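Local coordinates for Carboxylesterase/phospholipase family protein (Francisella tularensis subsp. tularensis, PDB 4F21), which probably hydrolyses carboxylic ester bonds as a serine hydrolase with the alpha/beta-hydrolase fold, at residues A137-G142 with A162-L167; H190-Q195 with H220-Q225; K182-L187 with S212-E217. All blocks are in the same frame, centred on the assembly; numbering follows the deposited sequence.

Overall arrangement
All three contacts lie between neighbouring parallel strands in one half of the sheet. Interaction 1 joins strands 159-163 and 134-139 and is fully buried, its centre about 5 Å from the centre of the chain. Interactions 2 and 3 join strand 186-191 to the edge strand 216-221 at opposite ends, their centres about 22 Å apart, and both are only partly buried. Interaction 3, where the strands begin, relies mainly on apolar packing and has one strand hydrogen bond. Interaction 2, where they end, is dominated by backbone polar bonds. Interactions 1 and 2 touch at S164 and H190, and between them contribute S140 and D194 of a probable catalytic triad.

Interaction 1. Residues A137-G142 with A162-L167; sequences AGFSQG and ALSTYL
L163 and S164 approach the F139 ring obliquely: CE1 lies 3.4 Å from S164 OG, and CD1 lies 3.9 Å from L163 CB. The phenylalanine CG is anti to the backbone N, which carries the ring past L163 to S164. The rings of F53 and H226 also meet it, both inclined to its plane.

Beside the ring the strands pair in parallel register. L163 N gives G138 O a weak, bent bond. S140 N donates to L163 O over 2.7 Å and is far straighter, at 167° about the hydrogen. T165 OG1 lies 2.7 Å from S140 O and 3.1 Å from L163 O, so its single proton has two candidate acceptors.

The sequence GFSQG, the type II' turn from F139 to G142 and the unusual S140 backbone (phi 55°, psi -116°) have the form of the nucleophile elbow of alpha/beta-hydrolases (G-X-S-X-G), consistent with S140 as the nucleophile. S140 CB points away from 162-167, though it still brushes S164 O, and OG is hydrogen-bonded to H226 NE2. The chemistry implies that the S140 backbone is held firmly at its N-H, with the T165 hydroxyl close enough to its carbonyl to bond it, leaving the serine hydroxyl directed at the histidine.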
loop_
_atom_site.group_PDB
_atom_site.type_symbol
_atom_site.label_atom_id
_atom_site.label_comp_id
_atom_site.label_asym_id
_atom_site.label_seq_id
_atom_site.Cartn_x
_atom_site.Cartn_y
_atom_site.Cartn_z
ATOM N N ALA A 137 -2.459 3.428 0.598
ATOM C CA ALA A 137 -2.004 2.541 1.659
ATOM C C ALA A 137 -2.385 1.105 1.326
ATOM O O ALA A 137 -3.445 0.856 0.752
ATOM C CB ALA A 137 -2.609 2.952 2.988
ATOM N N GLY A 138 -1.521 0.162 1.683
ATOM C CA GLY A 138 -1.788 -1.233 1.396
ATOM C C GLY A 138 -1.317 -2.166 2.491
ATOM O O GLY A 138 -0.331 -1.887 3.165
ATOM N N PHE A 139 -2.034 -3.271 2.671
ATOM C CA PHE A 139 -1.636 -4.298 3.626
ATOM C C PHE A 139 -1.482 -5.653 2.938
ATOM O O PHE A 139 -2.345 -6.065 2.158
ATOM C CB PHE A 139 -2.648 -4.402 4.773
ATOM C CG PHE A 139 -2.405 -5.573 5.691
ATOM C CD1 PHE A 139 -1.475 -5.489 6.713
ATOM C CD2 PHE A 139 -3.107 -6.757 5.532
ATOM C CE1 PHE A 139 -1.250 -6.563 7.554
ATOM C CE2 PHE A 139 -2.885 -7.834 6.370
ATOM C CZ PHE A 139 -1.959 -7.737 7.381
ATOM N N SER A 140 -0.374 -6.328 3.233
ATOM C CA SER A 140 -0.130 -7.696 2.778
ATOM C C SER A 140 -0.258 -7.804 1.265
ATOM O O SER A 140 0.518 -7.209 0.519
ATOM C CB SER A 140 -1.094 -8.670 3.465
ATOM O OG SER A 140 -0.879 -10.004 3.044
ATOM N N GLN A 141 -1.248 -8.573 0.826
ATOM C CA GLN A 141 -1.475 -8.827 -0.590
ATOM C C GLN A 141 -1.728 -7.524 -1.337
ATOM O O GLN A 141 -1.339 -7.371 -2.492
ATOM C CB GLN A 141 -2.676 -9.758 -0.755
ATOM C CG GLN A 141 -2.742 -10.480 -2.084
ATOM C CD GLN A 141 -3.902 -11.454 -2.149
ATOM O OE1 GLN A 141 -4.881 -11.322 -1.414
ATOM N NE2 GLN A 141 -3.794 -12.445 -3.027
ATOM N N GLY A 142 -2.378 -6.584 -0.659
ATOM C CA GLY A 142 -2.743 -5.319 -1.262
ATOM C C GLY A 142 -1.604 -4.328 -1.354
ATOM O O GLY A 142 -1.568 -3.505 -2.271
ATOM N N ALA A 162 2.980 1.114 2.942
ATOM C CA ALA A 162 3.196 -0.315 2.790
ATOM C C ALA A 162 3.187 -0.998 4.152
ATOM O O ALA A 162 3.948 -0.631 5.046
ATOM C CB ALA A 162 4.508 -0.581 2.066
ATOM N N LEU A 163 2.315 -1.989 4.300
ATOM C CA LEU A 163 2.140 -2.691 5.563
ATOM C C LEU A 163 2.207 -4.192 5.336
ATOM O O LEU A 163 1.315 -4.770 4.716
ATOM C CB LEU A 163 0.787 -2.335 6.184
ATOM C CG LEU A 163 0.449 -0.853 6.357
ATOM C CD1 LEU A 163 -1.050 -0.636 6.243
ATOM C CD2 LEU A 163 0.951 -0.347 7.691
ATOM N N SER A 164 3.276 -4.810 5.834
ATOM C CA SER A 164 3.456 -6.259 5.765
ATOM C C SER A 164 3.471 -6.770 4.331
ATOM O O SER A 164 2.889 -7.811 4.036
ATOM C CB SER A 164 2.358 -6.966 6.558
ATOM O OG SER A 164 2.169 -6.333 7.808
ATOM N N THR A 165 4.150 -6.043 3.448
ATOM C CA THR A 165 4.117 -6.358 2.024
ATOM C C THR A 165 5.497 -6.432 1.368
ATOM O O THR A 165 6.336 -5.547 1.544
ATOM C CB THR A 165 3.266 -5.337 1.252
ATOM O OG1 THR A 165 1.935 -5.324 1.781
ATOM C CG2 THR A 165 3.212 -5.709 -0.206
ATOM N N TYR A 166 5.712 -7.496 0.602
ATOM C CA TYR A 166 6.947 -7.682 -0.146
ATOM C C TYR A 166 6.866 -6.999 -1.512
ATOM O O TYR A 166 5.840 -6.423 -1.863
ATOM C CB TYR A 166 7.269 -9.175 -0.298
ATOM C CG TYR A 166 6.338 -9.953 -1.211
ATOM C CD1 TYR A 166 4.960 -9.787 -1.155
ATOM C CD2 TYR A 166 6.846 -10.859 -2.132
ATOM C CE1 TYR A 166 4.120 -10.498 -1.991
ATOM C CE2 TYR A 166 6.016 -11.573 -2.968
ATOM C CZ TYR A 166 4.654 -11.391 -2.896
ATOM O OH TYR A 166 3.829 -12.105 -3.736
ATOM N N LEU A 167 7.950 -7.067 -2.279
ATOM C CA LEU A 167 8.009 -6.397 -3.573
ATOM C C LEU A 167 8.262 -7.396 -4.701
ATOM O O LEU A 167 9.408 -7.617 -5.088
ATOM C CB LEU A 167 9.102 -5.328 -3.554
ATOM C CG LEU A 167 8.885 -4.069 -4.391
ATOM C CD1 LEU A 167 7.500 -3.496 -4.144
ATOM C CD2 LEU A 167 9.947 -3.032 -4.068
#

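Interaction 2. Residues H190-Q195 with H220-Q225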
loop_
_atom_site.group_PDB
_atom_site.type_symbol
_atom_site.label_atom_id
_atom_site.label_comp_id
_atom_site.label_asym_id
_atom_site.label_seq_id
_atom_site.Cartn_x
_atom_site.Cartn_y
_atom_site.Cartn_z
ATOM N N HIS A 190 6.294 -3.307 9.095
ATOM C CA HIS A 190 6.408 -4.760 8.971
ATOM C C HIS A 190 6.615 -5.482 10.304
ATOM O O HIS A 190 7.283 -4.976 11.203
ATOM C CB HIS A 190 7.533 -5.131 7.997
ATOM C CG HIS A 190 7.269 -6.387 7.227
ATOM N ND1 HIS A 190 7.055 -6.396 5.865
ATOM C CD2 HIS A 190 7.166 -7.675 7.632
ATOM C CE1 HIS A 190 6.842 -7.636 5.462
ATOM N NE2 HIS A 190 6.904 -8.431 6.515
ATOM N N GLY A 191 6.045 -6.677 10.415
ATOM C CA GLY A 191 6.148 -7.467 11.628
ATOM C C GLY A 191 7.408 -8.305 11.676
ATOM O O GLY A 191 7.864 -8.822 10.656
ATOM N N THR A 192 7.966 -8.439 12.873
ATOM C CA THR A 192 9.209 -9.176 13.073
ATOM C C THR A 192 8.995 -10.689 13.053
ATOM O O THR A 192 9.789 -11.429 12.469
ATOM C CB THR A 192 9.891 -8.753 14.391
ATOM O OG1 THR A 192 10.395 -7.420 14.254
ATOM C CG2 THR A 192 11.043 -9.683 14.732
ATOM N N ASP A 193 7.912 -11.146 13.672
ATOM C CA ASP A 193 7.634 -12.576 13.755
ATOM C C ASP A 193 6.688 -13.062 12.659
ATOM O O ASP A 193 6.039 -14.099 12.805
ATOM C CB ASP A 193 7.067 -12.927 15.126
ATOM C CG ASP A 193 8.051 -12.672 16.239
ATOM O OD1 ASP A 193 8.927 -11.801 16.064
ATOM O OD2 ASP A 193 7.952 -13.343 17.286
ATOM N N ASP A 194 6.616 -12.313 11.564
ATOM C CA ASP A 194 5.772 -12.690 10.440
ATOM C C ASP A 194 6.320 -13.947 9.775
ATOM O O ASP A 194 7.463 -13.966 9.320
ATOM C CB ASP A 194 5.701 -11.550 9.423
ATOM C CG ASP A 194 4.486 -11.649 8.517
ATOM O OD1 ASP A 194 3.922 -12.756 8.391
ATOM O OD2 ASP A 194 4.094 -10.617 7.930
ATOM N N GLN A 195 5.502 -14.996 9.732
ATOM C CA GLN A 195 5.885 -16.254 9.101
ATOM C C GLN A 195 5.098 -16.456 7.817
ATOM O O GLN A 195 5.257 -17.461 7.127
ATOM C CB GLN A 195 5.645 -17.432 10.049
ATOM C CG GLN A 195 6.656 -17.550 11.184
ATOM C CD GLN A 195 6.308 -18.663 12.164
ATOM O OE1 GLN A 195 5.143 -19.045 12.293
ATOM N NE2 GLN A 195 7.318 -19.190 12.855
ATOM N N HIS A 220 9.689 -1.442 11.803
ATOM C CA HIS A 220 9.336 -2.821 12.124
ATOM C C HIS A 220 8.916 -2.966 13.582
ATOM O O HIS A 220 9.376 -2.222 14.447
ATOM C CB HIS A 220 10.468 -3.797 11.773
ATOM C CG HIS A 220 11.649 -3.722 12.690
ATOM N ND1 HIS A 220 12.859 -3.185 12.303
ATOM C CD2 HIS A 220 11.814 -4.134 13.969
ATOM C CE1 HIS A 220 13.712 -3.261 13.306
ATOM N NE2 HIS A 220 13.103 -3.829 14.331
ATOM N N TYR A 221 8.042 -3.930 13.848
ATOM C CA TYR A 221 7.510 -4.132 15.193
ATOM C C TYR A 221 7.851 -5.521 15.731
ATOM O O TYR A 221 7.477 -6.534 15.145
ATOM C CB TYR A 221 5.995 -3.893 15.206
ATOM C CG TYR A 221 5.613 -2.502 14.748
ATOM C CD1 TYR A 221 5.466 -2.209 13.396
ATOM C CD2 TYR A 221 5.417 -1.479 15.664
ATOM C CE1 TYR A 221 5.131 -0.938 12.969
ATOM C CE2 TYR A 221 5.079 -0.203 15.246
ATOM C CZ TYR A 221 4.937 0.062 13.899
ATOM O OH TYR A 221 4.601 1.327 13.478
ATOM N N VAL A 222 8.577 -5.560 16.844
ATOM C CA VAL A 222 8.993 -6.822 17.438
ATOM C C VAL A 222 7.772 -7.595 17.918
ATOM O O VAL A 222 6.786 -7.003 18.355
ATOM C CB VAL A 222 9.970 -6.603 18.614
ATOM C CG1 VAL A 222 10.632 -7.921 19.023
ATOM C CG2 VAL A 222 11.023 -5.571 18.240
ATOM N N GLY A 223 7.834 -8.917 17.811
ATOM C CA GLY A 223 6.767 -9.770 18.301
ATOM C C GLY A 223 5.603 -9.877 17.342
ATOM O O GLY A 223 5.015 -10.946 17.187
ATOM N N MET A 224 5.271 -8.766 16.693
ATOM C CA MET A 224 4.141 -8.735 15.775
ATOM C C MET A 224 4.364 -9.667 14.590
ATOM O O MET A 224 5.471 -9.760 14.051
ATOM C CB MET A 224 3.880 -7.313 15.278
ATOM C CG MET A 224 2.510 -7.138 14.658
ATOM S SD MET A 224 2.238 -5.492 13.999
ATOM C CE MET A 224 3.261 -5.548 12.535
ATOM N N GLN A 225 3.302 -10.353 14.180
ATOM C CA GLN A 225 3.365 -11.250 13.034
ATOM C C GLN A 225 2.705 -10.609 11.817
ATOM O O GLN A 225 3.000 -9.467 11.469
ATOM C CB GLN A 225 2.690 -12.584 13.358
ATOM C CG GLN A 225 3.145 -13.207 14.667
ATOM C CD GLN A 225 3.174 -14.722 14.613
ATOM O OE1 GLN A 225 2.254 -15.389 15.086
ATOM N NE2 GLN A 225 4.235 -15.273 14.035
#
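Three backbone bonds join H190, T192 and D193 to the 220-225 segment. Y221 N donates to H190 O over 2.9 Å, and T192 N to Y221 O over 3.0 Å, continuing the parallel pairing. Past the strand ends, D193 N reaches M224 O at 2.8 Å. T192 OG1 adds a weak bond to Y221 O. A contact from Q225 NE2 to D193 O is modelled too short for its details to be trusted.

Van der Waals contacts flank these bonds. M224 bends at chi3 (73°), bringing CE to 3.6 Å from G191 CA; the M224 and Q225 carbonyls crowd the position where a G191 side chain would begin. T192 OG1 also approaches H220 CD2 at 3.6 Å, while D193 CB rests 3.5 Å from G223 O.

D194 meets the backbone of Q225 through CB and the carboxylate, but its polar grip lies outside the pair: OD1 accepts from V196 N and L197 N, and OD2 is hydrogen-bonded to H226 ND1. Two backbone N-H groups thus steady the carboxylate that faces the histidine. An acid in the loop after one strand, and a histidine in the loop after the last, are the usual placing of the alpha/beta-hydrolase triad, here probably completed by S140.

Interaction 3. Residues K182-L187 with S212-E217; sequences KGLPIL and SGFANE
F214, K182 and I186 bury the most surface in this contact, and the first two meet as an aliphatic chain over an aromatic face. K182 CG stands 3.8 Å from the F214 ring centroid, 25° off the ring normal, a CH-pi contact displaced toward the rim. The lysine chain crosses the phenylalanine side chain at about a right angle. It is extended beyond CG and so runs on past the ring, bringing CE to 3.3 Å from S212 O. K182 CB meanwhile lies 3.5 Å from O of G213, whose positive phi closes the preceding helix in a Schellman motif.

The rest of the F214 side chain meets leucine and isoleucine. L184 CD2 comes to the ring edge, near its plane, 3.8 Å from CD1. I186 meets the stem of the side chain, its CD1 3.6 Å from F214 CB and oblique to the ring. The isoleucine manages this because CG1 is anti to its carbonyl carbon (chi1 -61°) and the chain is then extended, sending CD1 back toward the phenylalanine while CG2 stays near N216. I151 and N181 also touch F214, and I160 of strand 159-163 touches both L184 and I186.

I186 CB packs 3.7 Å from N216 CB, and I186 O accepts from E217 N over 3.3 Å, with 153° about the hydrogen, the bond of the L187-E217 parallel pair. The polar end of N216 turns away from I186, and OD1 is hydrogen-bonded to S206 OG on helix 199-210.

The chemistry is therefore mainly dispersive: methyl and methylene groups pack against one face, the edge and the stem of F214 where the loops lead into the strands. One long backbone bond marks the start of the parallel pairing, and the lysine's contribution comes chiefly from its hydrocarbon chain, without a salt bridge across the contact.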
loop_
_atom_site.group_PDB
_atom_site.type_symbol
_atom_site.label_atom_id
_atom_site.label_comp_id
_atom_site.label_asym_id
_atom_site.label_seq_id
_atom_site.Cartn_x
_atom_site.Cartn_y
_atom_site.Cartn_z
ATOM N N LYS A 182 9.532 10.582 -6.893
ATOM C CA LYS A 182 10.755 10.231 -6.180
ATOM C C LYS A 182 11.015 11.186 -5.024
ATOM O O LYS A 182 11.623 12.240 -5.196
ATOM C CB LYS A 182 11.955 10.188 -7.128
ATOM C CG LYS A 182 11.990 8.946 -8.002
ATOM C CD LYS A 182 13.299 8.828 -8.758
ATOM C CE LYS A 182 13.260 7.667 -9.734
ATOM N NZ LYS A 182 14.478 7.616 -10.580
ATOM N N GLY A 183 10.536 10.806 -3.845
ATOM C CA GLY A 183 10.688 11.625 -2.661
ATOM C C GLY A 183 9.359 11.903 -1.991
ATOM O O GLY A 183 9.285 12.714 -1.069
ATOM N N LEU A 184 8.303 11.240 -2.455
ATOM C CA LEU A 184 7.001 11.368 -1.812
ATOM C C LEU A 184 7.036 10.584 -0.507
ATOM O O LEU A 184 7.752 9.592 -0.404
ATOM C CB LEU A 184 5.872 10.861 -2.720
ATOM C CG LEU A 184 5.413 9.405 -2.591
ATOM C CD1 LEU A 184 4.092 9.204 -3.300
ATOM C CD2 LEU A 184 6.454 8.451 -3.149
ATOM N N PRO A 185 6.280 11.043 0.500
ATOM C CA PRO A 185 6.219 10.386 1.810
ATOM C C PRO A 185 5.799 8.919 1.741
ATOM O O PRO A 185 4.638 8.615 1.481
ATOM C CB PRO A 185 5.156 11.198 2.547
ATOM C CG PRO A 185 5.260 12.551 1.953
ATOM C CD PRO A 185 5.544 12.319 0.497
ATOM N N ILE A 186 6.746 8.019 1.979
ATOM C CA ILE A 186 6.457 6.592 1.998
ATOM C C ILE A 186 6.663 6.038 3.398
ATOM O O ILE A 186 7.691 6.282 4.030
ATOM C CB ILE A 186 7.347 5.818 1.006
ATOM C CG1 ILE A 186 7.098 6.307 -0.422
ATOM C CG2 ILE A 186 7.089 4.320 1.110
ATOM C CD1 ILE A 186 7.946 5.619 -1.464
ATOM N N LEU A 187 5.671 5.302 3.887
ATOM C CA LEU A 187 5.780 4.644 5.180
ATOM C C LEU A 187 5.735 3.140 5.001
ATOM O O LEU A 187 4.746 2.591 4.521
ATOM C CB LEU A 187 4.652 5.080 6.114
ATOM C CG LEU A 187 4.582 4.334 7.451
ATOM C CD1 LEU A 187 5.822 4.599 8.293
ATOM C CD2 LEU A 187 3.321 4.703 8.217
ATOM N N SER A 212 16.095 3.100 -5.367
ATOM C CA SER A 212 15.304 3.484 -6.531
ATOM C C SER A 212 15.121 4.994 -6.601
ATOM O O SER A 212 14.804 5.541 -7.658
ATOM C CB SER A 212 13.937 2.798 -6.497
ATOM O OG SER A 212 13.156 3.161 -7.620
ATOM N N GLY A 213 15.316 5.665 -5.470
ATOM C CA GLY A 213 15.178 7.107 -5.405
ATOM C C GLY A 213 14.024 7.542 -4.523
ATOM O O GLY A 213 13.718 8.730 -4.423
ATOM N N PHE A 214 13.377 6.573 -3.882
ATOM C CA PHE A 214 12.260 6.855 -2.990
ATOM C C PHE A 214 12.653 6.604 -1.536
ATOM O O PHE A 214 12.708 5.457 -1.089
ATOM C CB PHE A 214 11.053 5.982 -3.344
ATOM C CG PHE A 214 10.523 6.198 -4.731
ATOM C CD1 PHE A 214 9.422 7.011 -4.947
ATOM C CD2 PHE A 214 11.113 5.574 -5.819
ATOM C CE1 PHE A 214 8.927 7.203 -6.222
ATOM C CE2 PHE A 214 10.622 5.764 -7.096
ATOM C CZ PHE A 214 9.528 6.578 -7.297
ATOM N N ALA A 215 12.924 7.675 -0.801
ATOM C CA ALA A 215 13.243 7.560 0.616
ATOM C C ALA A 215 11.996 7.173 1.401
ATOM O O ALA A 215 10.885 7.575 1.054
ATOM C CB ALA A 215 13.814 8.863 1.135
ATOM N N ASN A 216 12.184 6.392 2.461
ATOM C CA ASN A 216 11.062 5.922 3.268
ATOM C C ASN A 216 11.453 5.631 4.710
ATOM O O ASN A 216 12.596 5.275 4.994
ATOM C CB ASN A 216 10.439 4.671 2.641
ATOM C CG ASN A 216 11.377 3.473 2.660
ATOM O OD1 ASN A 216 11.471 2.758 3.658
ATOM N ND2 ASN A 216 12.068 3.244 1.549
ATOM N N GLU A 217 10.492 5.794 5.616
ATOM C CA GLU A 217 10.665 5.401 7.007
ATOM C C GLU A 217 10.372 3.917 7.141
ATOM O O GLU A 217 9.279 3.466 6.805
ATOM C CB GLU A 217 9.705 6.176 7.910
ATOM C CG GLU A 217 10.092 7.615 8.197
ATOM C CD GLU A 217 9.010 8.349 8.966
ATOM O OE1 GLU A 217 7.823 8.207 8.596
ATOM O OE2 GLU A 217 9.342 9.057 9.942
#